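Local coordinates for putative uncharacterized protein (Pyrococcus abyssi virus 1, PDB 4HR1), which is of unknown function but has an almost wholly helical, bromodomain-like fold and is found as a two-chain assembly, at residues B[22-27]-B[38-43]; B[14-19]-B[90-95]. All coordinates share one frame; numbering follows the deposited sequence.

Contact 1: B[22-27]-B[38-43]; sequences FLKGYM and EQVEKL
Leu23 opens the contact with its CB, which lies 4.2 Å from Val40 CG2. These two residues also bring the backbones nearest, with their CA atoms 7.4 Å apart. Leu23 also packs on Leu101, in the loop after helix 72-98.

Lys24 follows and reaches across in an extended chain. Lys24 CG passes Val40 CG1 at 3.7 Å, so the aliphatic part of the lysine lies over one methyl of the valine. The ammonium then reaches the next residue of the other helix: Lys24 NZ bonds Glu41 OE1 at 2.8 Å, a salt bridge that uses the syn lone pair of that oxygen. Glu41 bends at its second torsion (chi2 56°), and this turns the carboxylate toward the lysine. Its other oxygen has a long, weak ion pair with Lys44.

Met27 comes one turn after Leu23. Its chain is extended, and Met27 CE meets Val40 CG2 at 3.4 Å. The thioether and the valine point past each other in opposite directions. Met27 also packs on Glu36 and Leu37, near the start of helix 34-54.

The helices 6-30 and 34-54 form an antiparallel hairpin here, with local axes 10.7 Å apart at 166°. Most of this contact turns on Val40: CG1 faces the lysine chain and CG2 faces Leu23 and Met27. The chemistry is thus divided. Apolar side chains make up the middle, though the buried Glu95 of helix 72-98 also packs on Val40 and Met27. The one ion pair joins the helices at a partly exposed margin, where it probably adds electrostatic attraction to the packing.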
ATOM      1  N   PHE B  22       7.489   8.231  -2.837  1.00 38.51           N
ATOM      2  CA  PHE B  22       8.856   8.707  -2.875  1.00 38.16           C
ATOM      3  C   PHE B  22       9.032   9.702  -4.057  1.00 45.13           C
ATOM      4  O   PHE B  22       9.749  10.688  -3.897  1.00 45.86           O
ATOM      5  CB  PHE B  22       9.805   7.500  -2.978  1.00 39.00           C
ATOM      6  CG  PHE B  22      11.281   7.798  -3.092  1.00 40.08           C
ATOM      7  CD1 PHE B  22      11.911   7.815  -4.334  1.00 42.11           C
ATOM      8  CD2 PHE B  22      12.060   7.999  -1.957  1.00 42.06           C
ATOM      9  CE1 PHE B  22      13.283   8.086  -4.445  1.00 42.06           C
ATOM     10  CE2 PHE B  22      13.429   8.277  -2.069  1.00 44.40           C
ATOM     11  CZ  PHE B  22      14.034   8.313  -3.315  1.00 41.74           C
ATOM     12  N   LEU B  23       8.373   9.453  -5.226  1.00 42.48           N
ATOM     13  CA  LEU B  23       8.483  10.337  -6.404  1.00 42.67           C
ATOM     14  C   LEU B  23       7.740  11.640  -6.177  1.00 45.44           C
ATOM     15  O   LEU B  23       8.295  12.698  -6.433  1.00 45.39           O
ATOM     16  CB  LEU B  23       8.021   9.668  -7.724  1.00 42.57           C
ATOM     17  CG  LEU B  23       8.926   8.585  -8.304  1.00 46.11           C
ATOM     18  CD1 LEU B  23       8.162   7.726  -9.273  1.00 45.22           C
ATOM     19  CD2 LEU B  23      10.168   9.180  -8.961  1.00 48.64           C
ATOM     20  N   LYS B  24       6.515  11.563  -5.659  1.00 41.70           N
ATOM     21  CA  LYS B  24       5.706  12.725  -5.305  1.00 42.58           C
ATOM     22  C   LYS B  24       6.406  13.560  -4.206  1.00 51.72           C
ATOM     23  O   LYS B  24       6.322  14.795  -4.213  1.00 51.89           O
ATOM     24  CB  LYS B  24       4.307  12.287  -4.831  1.00 43.23           C
ATOM     25  CG  LYS B  24       3.423  11.772  -5.946  1.00 35.74           C
ATOM     26  CD  LYS B  24       1.970  11.809  -5.553  1.00 44.58           C
ATOM     27  CE  LYS B  24       1.112  11.229  -6.638  1.00 54.37           C
ATOM     28  NZ  LYS B  24      -0.319  11.598  -6.463  1.00 66.30           N
ATOM     29  N   GLY B  25       7.098  12.862  -3.300  1.00 51.43           N
ATOM     30  CA  GLY B  25       7.851  13.444  -2.195  1.00 52.49           C
ATOM     31  C   GLY B  25       9.006  14.294  -2.664  1.00 57.90           C
ATOM     32  O   GLY B  25       9.205  15.394  -2.151  1.00 58.60           O
ATOM     33  N   TYR B  26       9.768  13.784  -3.643  1.00 55.02           N
ATOM     34  CA  TYR B  26      10.908  14.456  -4.272  1.00 55.78           C
ATOM     35  C   TYR B  26      10.457  15.686  -5.074  1.00 59.89           C
ATOM     36  O   TYR B  26      11.100  16.731  -5.004  1.00 58.05           O
ATOM     37  CB  TYR B  26      11.625  13.460  -5.187  1.00 57.56           C
ATOM     38  CG  TYR B  26      12.562  14.059  -6.214  1.00 60.31           C
ATOM     39  CD1 TYR B  26      13.899  14.303  -5.906  1.00 62.73           C
ATOM     40  CD2 TYR B  26      12.146  14.277  -7.527  1.00 61.13           C
ATOM     41  CE1 TYR B  26      14.796  14.755  -6.876  1.00 62.61           C
ATOM     42  CE2 TYR B  26      13.022  14.773  -8.492  1.00 62.05           C
ATOM     43  CZ  TYR B  26      14.351  14.995  -8.164  1.00 68.07           C
ATOM     44  OH  TYR B  26      15.229  15.460  -9.108  1.00 66.74           O
ATOM     45  N   MET B  27       9.381  15.523  -5.867  1.00 57.67           N
ATOM     46  CA  MET B  27       8.808  16.556  -6.725  1.00 58.30           C
ATOM     47  C   MET B  27       8.347  17.771  -5.946  1.00 68.21           C
ATOM     48  O   MET B  27       8.481  18.880  -6.448  1.00 69.03           O
ATOM     49  CB  MET B  27       7.664  15.988  -7.574  1.00 59.49           C
ATOM     50  CG  MET B  27       8.156  15.254  -8.790  1.00 61.24           C
ATOM     51  SD  MET B  27       6.844  14.410  -9.687  1.00 63.56           S
ATOM     52  CE  MET B  27       7.803  13.737 -10.971  1.00 60.42           C
ATOM     53  N   GLU B  38       1.804  14.651 -13.940  1.00 59.92           N
ATOM     54  CA  GLU B  38       0.888  13.818 -14.723  1.00 59.81           C
ATOM     55  C   GLU B  38       1.448  12.435 -15.101  1.00 61.02           C
ATOM     56  O   GLU B  38       0.687  11.466 -15.118  1.00 61.11           O
ATOM     57  CB  GLU B  38       0.364  14.582 -15.949  1.00 61.68           C
ATOM     58  CG  GLU B  38      -0.792  15.516 -15.613  1.00 75.75           C
ATOM     59  CD  GLU B  38      -1.252  16.478 -16.696  1.00104.01           C
ATOM     60  OE1 GLU B  38      -0.420  16.878 -17.545  1.00102.10           O
ATOM     61  OE2 GLU B  38      -2.444  16.867 -16.668  1.00 98.73           O
ATOM     62  N   GLN B  39       2.760  12.328 -15.362  1.00 55.37           N
ATOM     63  CA  GLN B  39       3.374  11.033 -15.669  1.00 55.13           C
ATOM     64  C   GLN B  39       3.506  10.138 -14.400  1.00 57.53           C
ATOM     65  O   GLN B  39       3.502   8.909 -14.501  1.00 57.11           O
ATOM     66  CB  GLN B  39       4.696  11.181 -16.443  1.00 56.52           C
ATOM     67  CG  GLN B  39       5.818  11.832 -15.642  1.00 76.14           C
ATOM     68  CD  GLN B  39       7.086  12.096 -16.417  1.00 87.08           C
ATOM     69  OE1 GLN B  39       7.212  11.792 -17.616  1.00 74.63           O
ATOM     70  NE2 GLN B  39       8.069  12.658 -15.716  1.00 78.94           N
ATOM     71  N   VAL B  40       3.586  10.762 -13.213  1.00 52.72           N
ATOM     72  CA  VAL B  40       3.618  10.056 -11.929  1.00 51.59           C
ATOM     73  C   VAL B  40       2.179   9.555 -11.666  1.00 53.80           C
ATOM     74  O   VAL B  40       1.973   8.407 -11.244  1.00 53.26           O
ATOM     75  CB  VAL B  40       4.194  10.959 -10.808  1.00 54.94           C
ATOM     76  CG1 VAL B  40       3.756  10.500  -9.412  1.00 55.14           C
ATOM     77  CG2 VAL B  40       5.708  11.023 -10.906  1.00 53.94           C
ATOM     78  N   GLU B  41       1.198  10.395 -12.012  1.00 48.68           N
ATOM     79  CA  GLU B  41      -0.212  10.066 -11.882  1.00 48.77           C
ATOM     80  C   GLU B  41      -0.671   8.945 -12.827  1.00 52.44           C
ATOM     81  O   GLU B  41      -1.648   8.263 -12.519  1.00 52.15           O
ATOM     82  CB  GLU B  41      -1.087  11.323 -12.028  1.00 50.00           C
ATOM     83  CG  GLU B  41      -2.368  11.271 -11.200  1.00 58.30           C
ATOM     84  CD  GLU B  41      -2.237  11.029  -9.703  1.00 70.41           C
ATOM     85  OE1 GLU B  41      -1.152  11.288  -9.129  1.00 43.51           O
ATOM     86  OE2 GLU B  41      -3.242  10.588  -9.101  1.00 67.25           O
ATOM     87  N   LYS B  42       0.012   8.766 -13.970  1.00 48.60           N
ATOM     88  CA  LYS B  42      -0.319   7.694 -14.908  1.00 48.08           C
ATOM     89  C   LYS B  42       0.137   6.389 -14.295  1.00 50.00           C
ATOM     90  O   LYS B  42      -0.597   5.412 -14.356  1.00 49.57           O
ATOM     91  CB  LYS B  42       0.307   7.926 -16.290  1.00 51.21           C
ATOM     92  CG  LYS B  42      -0.462   8.962 -17.108  1.00 71.25           C
ATOM     93  CD  LYS B  42       0.177   9.245 -18.470  1.00 82.77           C
ATOM     94  CE  LYS B  42      -0.653  10.185 -19.322  1.00 91.39           C
ATOM     95  NZ  LYS B  42      -0.565  11.599 -18.862  1.00 97.52           N
ATOM     96  N   LEU B  43       1.290   6.417 -13.593  1.00 45.58           N
ATOM     97  CA  LEU B  43       1.873   5.289 -12.877  1.00 44.60           C
ATOM     98  C   LEU B  43       0.994   4.853 -11.711  1.00 49.06           C
ATOM     99  O   LEU B  43       0.637   3.678 -11.633  1.00 49.31           O
ATOM    100  CB  LEU B  43       3.299   5.618 -12.429  1.00 44.50           C
ATOM    101  CG  LEU B  43       4.360   5.690 -13.557  1.00 48.61           C
ATOM    102  CD1 LEU B  43       5.722   6.082 -13.008  1.00 48.50           C
ATOM    103  CD2 LEU B  43       4.492   4.370 -14.292  1.00 47.84           C
TER

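Contact 2: B[14-19]-B[90-95]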
ATOM      1  N   SER B  14       2.562  -2.678  -2.540  1.00 40.62           N
ATOM      2  CA  SER B  14       3.121  -1.779  -1.517  1.00 40.52           C
ATOM      3  C   SER B  14       4.419  -1.105  -1.954  1.00 42.52           C
ATOM      4  O   SER B  14       4.604   0.081  -1.672  1.00 43.56           O
ATOM      5  CB  SER B  14       3.353  -2.507  -0.187  1.00 45.32           C
ATOM      6  OG  SER B  14       2.155  -3.019   0.373  1.00 58.13           O
ATOM      7  N   TRP B  15       5.329  -1.848  -2.594  1.00 37.43           N
ATOM      8  CA  TRP B  15       6.605  -1.289  -3.061  1.00 36.78           C
ATOM      9  C   TRP B  15       6.348  -0.201  -4.110  1.00 40.78           C
ATOM     10  O   TRP B  15       6.941   0.884  -4.043  1.00 39.23           O
ATOM     11  CB  TRP B  15       7.506  -2.375  -3.653  1.00 34.50           C
ATOM     12  CG  TRP B  15       8.915  -1.912  -3.910  1.00 35.12           C
ATOM     13  CD1 TRP B  15       9.998  -2.137  -3.121  1.00 38.09           C
ATOM     14  CD2 TRP B  15       9.382  -1.119  -5.018  1.00 34.87           C
ATOM     15  NE1 TRP B  15      11.121  -1.567  -3.680  1.00 37.95           N
ATOM     16  CE2 TRP B  15      10.776  -0.964  -4.861  1.00 38.84           C
ATOM     17  CE3 TRP B  15       8.777  -0.617  -6.189  1.00 35.83           C
ATOM     18  CZ2 TRP B  15      11.569  -0.286  -5.797  1.00 37.76           C
ATOM     19  CZ3 TRP B  15       9.561   0.066  -7.110  1.00 36.76           C
ATOM     20  CH2 TRP B  15      10.935   0.248  -6.896  1.00 37.40           C
ATOM     21  N   LEU B  16       5.445  -0.511  -5.056  1.00 37.46           N
ATOM     22  CA  LEU B  16       5.048   0.371  -6.143  1.00 37.55           C
ATOM     23  C   LEU B  16       4.434   1.676  -5.566  1.00 39.29           C
ATOM     24  O   LEU B  16       4.856   2.764  -5.952  1.00 37.61           O
ATOM     25  CB  LEU B  16       4.055  -0.350  -7.092  1.00 37.27           C
ATOM     26  CG  LEU B  16       4.590  -1.466  -7.993  1.00 42.00           C
ATOM     27  CD1 LEU B  16       3.479  -2.058  -8.805  1.00 41.90           C
ATOM     28  CD2 LEU B  16       5.612  -0.960  -8.958  1.00 45.87           C
ATOM     29  N   ARG B  17       3.504   1.540  -4.598  1.00 35.42           N
ATOM     30  CA  ARG B  17       2.826   2.659  -3.912  1.00 35.66           C
ATOM     31  C   ARG B  17       3.777   3.562  -3.114  1.00 39.70           C
ATOM     32  O   ARG B  17       3.580   4.771  -3.105  1.00 40.00           O
ATOM     33  CB  ARG B  17       1.675   2.174  -3.033  1.00 33.30           C
ATOM     34  CG  ARG B  17       0.536   1.565  -3.826  1.00 38.76           C
ATOM     35  CD  ARG B  17      -0.784   2.044  -3.320  1.00 39.32           C
ATOM     36  NE  ARG B  17      -1.729   0.948  -3.194  1.00 46.83           N
ATOM     37  CZ  ARG B  17      -2.750   0.747  -4.013  1.00 63.34           C
ATOM     38  NH1 ARG B  17      -2.947   1.554  -5.048  1.00 50.00           N
ATOM     39  NH2 ARG B  17      -3.588  -0.263  -3.801  1.00 50.00           N
ATOM     40  N   THR B  18       4.821   2.973  -2.514  1.00 36.33           N
ATOM     41  CA  THR B  18       5.864   3.649  -1.737  1.00 36.38           C
ATOM     42  C   THR B  18       6.801   4.379  -2.678  1.00 41.47           C
ATOM     43  O   THR B  18       7.221   5.488  -2.362  1.00 41.59           O
ATOM     44  CB  THR B  18       6.606   2.630  -0.820  1.00 37.03           C
ATOM     45  OG1 THR B  18       5.652   2.025   0.051  1.00 39.18           O
ATOM     46  CG2 THR B  18       7.697   3.272   0.028  1.00 28.11           C
ATOM     47  N   ALA B  19       7.142   3.757  -3.834  1.00 38.49           N
ATOM     48  CA  ALA B  19       8.010   4.371  -4.844  1.00 36.85           C
ATOM     49  C   ALA B  19       7.324   5.626  -5.437  1.00 36.80           C
ATOM     50  O   ALA B  19       7.974   6.656  -5.615  1.00 35.01           O
ATOM     51  CB  ALA B  19       8.341   3.368  -5.929  1.00 37.51           C
ATOM     52  N   GLU B  90       9.546  -1.446 -13.586  1.00 35.85           N
ATOM     53  CA  GLU B  90      10.596  -0.923 -14.469  1.00 35.05           C
ATOM     54  C   GLU B  90      10.264   0.490 -14.983  1.00 36.33           C
ATOM     55  O   GLU B  90      11.181   1.303 -15.142  1.00 33.71           O
ATOM     56  CB  GLU B  90      10.905  -1.892 -15.626  1.00 36.84           C
ATOM     57  CG  GLU B  90      12.270  -2.557 -15.506  1.00 51.48           C
ATOM     58  CD  GLU B  90      13.522  -1.693 -15.618  1.00 70.66           C
ATOM     59  OE1 GLU B  90      14.414  -1.836 -14.751  1.00 64.33           O
ATOM     60  OE2 GLU B  90      13.643  -0.919 -16.595  1.00 54.90           O
ATOM     61  N   GLN B  91       8.950   0.794 -15.188  1.00 33.22           N
ATOM     62  CA  GLN B  91       8.504   2.124 -15.605  1.00 34.17           C
ATOM     63  C   GLN B  91       8.872   3.194 -14.564  1.00 43.48           C
ATOM     64  O   GLN B  91       9.310   4.284 -14.948  1.00 45.36           O
ATOM     65  CB  GLN B  91       7.007   2.126 -15.861  1.00 35.15           C
ATOM     66  CG  GLN B  91       6.642   1.748 -17.295  1.00 42.39           C
ATOM     67  CD  GLN B  91       5.174   1.481 -17.445  1.00 59.43           C
ATOM     68  OE1 GLN B  91       4.326   2.116 -16.822  1.00 54.17           O
ATOM     69  NE2 GLN B  91       4.836   0.503 -18.250  1.00 62.37           N
ATOM     70  N   ILE B  92       8.736   2.853 -13.251  1.00 40.15           N
ATOM     71  CA  ILE B  92       9.058   3.677 -12.088  1.00 40.18           C
ATOM     72  C   ILE B  92      10.544   3.908 -12.016  1.00 44.13           C
ATOM     73  O   ILE B  92      10.957   5.024 -11.715  1.00 44.68           O
ATOM     74  CB  ILE B  92       8.476   3.035 -10.778  1.00 43.94           C
ATOM     75  CG1 ILE B  92       6.982   3.396 -10.621  1.00 43.88           C
ATOM     76  CG2 ILE B  92       9.284   3.418  -9.516  1.00 43.94           C
ATOM     77  CD1 ILE B  92       6.231   2.555  -9.739  1.00 51.99           C
ATOM     78  N   ILE B  93      11.354   2.861 -12.277  1.00 41.04           N
ATOM     79  CA  ILE B  93      12.824   2.929 -12.300  1.00 40.58           C
ATOM     80  C   ILE B  93      13.232   3.932 -13.392  1.00 46.35           C
ATOM     81  O   ILE B  93      14.068   4.795 -13.151  1.00 46.84           O
ATOM     82  CB  ILE B  93      13.433   1.517 -12.552  1.00 43.68           C
ATOM     83  CG1 ILE B  93      13.093   0.494 -11.422  1.00 43.76           C
ATOM     84  CG2 ILE B  93      14.946   1.555 -12.891  1.00 45.20           C
ATOM     85  CD1 ILE B  93      13.742   0.708 -10.026  1.00 48.54           C
ATOM     86  N   VAL B  94      12.618   3.811 -14.585  1.00 43.57           N
ATOM     87  CA  VAL B  94      12.827   4.686 -15.742  1.00 43.25           C
ATOM     88  C   VAL B  94      12.497   6.122 -15.293  1.00 45.74           C
ATOM     89  O   VAL B  94      13.336   7.014 -15.451  1.00 45.61           O
ATOM     90  CB  VAL B  94      12.001   4.189 -16.976  1.00 46.47           C
ATOM     91  CG1 VAL B  94      11.679   5.312 -17.962  1.00 46.23           C
ATOM     92  CG2 VAL B  94      12.712   3.034 -17.682  1.00 46.00           C
ATOM     93  N   GLU B  95      11.322   6.301 -14.649  1.00 39.71           N
ATOM     94  CA  GLU B  95      10.864   7.568 -14.088  1.00 38.96           C
ATOM     95  C   GLU B  95      11.881   8.190 -13.114  1.00 46.40           C
ATOM     96  O   GLU B  95      12.139   9.387 -13.202  1.00 46.98           O
ATOM     97  CB  GLU B  95       9.464   7.431 -13.478  1.00 39.32           C
ATOM     98  CG  GLU B  95       8.895   8.722 -12.903  1.00 51.08           C
ATOM     99  CD  GLU B  95       8.574   9.862 -13.854  1.00 70.41           C
ATOM    100  OE1 GLU B  95       8.685   9.672 -15.089  1.00 55.90           O
ATOM    101  OE2 GLU B  95       8.171  10.940 -13.359  1.00 65.65           O
TER
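Ile92 fits against Trp15, Leu16 and Ala19, and both of its branches are used. CG1 lies anti to the carbonyl carbon (chi1 -82°), which carries CD1 to the Leu16 side and leaves CG2 facing Ala19 and Trp15. Ile92 CD1 meets Leu16 CD2 at 3.7 Å. Ile92 CG2 touches Ala19 CB, also at 3.7 Å. Ala19 and Ile92 are the nearest pair along the backbones, with their CA atoms 7.4 Å apart.

The contacts of Trp15 are longer, although the residue is buried. The six-membered ring of its indole approaches the isoleucines obliquely. Trp15 CZ3 is 4.1 Å from Ile92 CG2.

The segments belong to helix 6-30 and helix 72-98 of an all-helical, bromodomain-like bundle. They run nearly parallel, with local axes 10.8 Å apart and crossing at 20°. Trp15 also packs on Ser112 and Leu115 of helix 105-119, and Lys89 makes a cation-pi contact with the indole.

The looser side of the contact is that of Ile93, which is partly exposed. Here Trp15 CH2 comes no nearer than 4.2 Å to Ile93 CD1. All side-chain contacts between the two segments are apolar. On helix 6-30 itself, Ser14 O accepts bonds from both Thr18 N and Thr18 OG1, the hydroxyl at 2.8 Å. The two donors come from opposite faces of the carbonyl plane. The Thr18 hydroxyl is also in hydrogen-bonding contact with Asp119, and Thr18 packs on Ile10 of the other subunit.

Contact 1 and contact 2 share helix 6-30 and lie about 9 Å apart, centre to centre. Contact 1 joins that helix to its sequence neighbour, and contact 2 joins it to a helix far along the chain. Together they bring three helices side by side. Contact 2 is the more central, about 6 Å from the centre of the chain against about 13 Å for contact 1. Glu95, on segment 90-95 though not in touch with 14-19, packs on contact 1: Glu95 OE2 lies 3.5 Å from Val40 CG2 and 3.7 Å from Met27 CE. Leu43 CD2 and Gln91 OE1, 3.4 Å apart, form a second point of touch. Arg98 makes a salt bridge with Glu95.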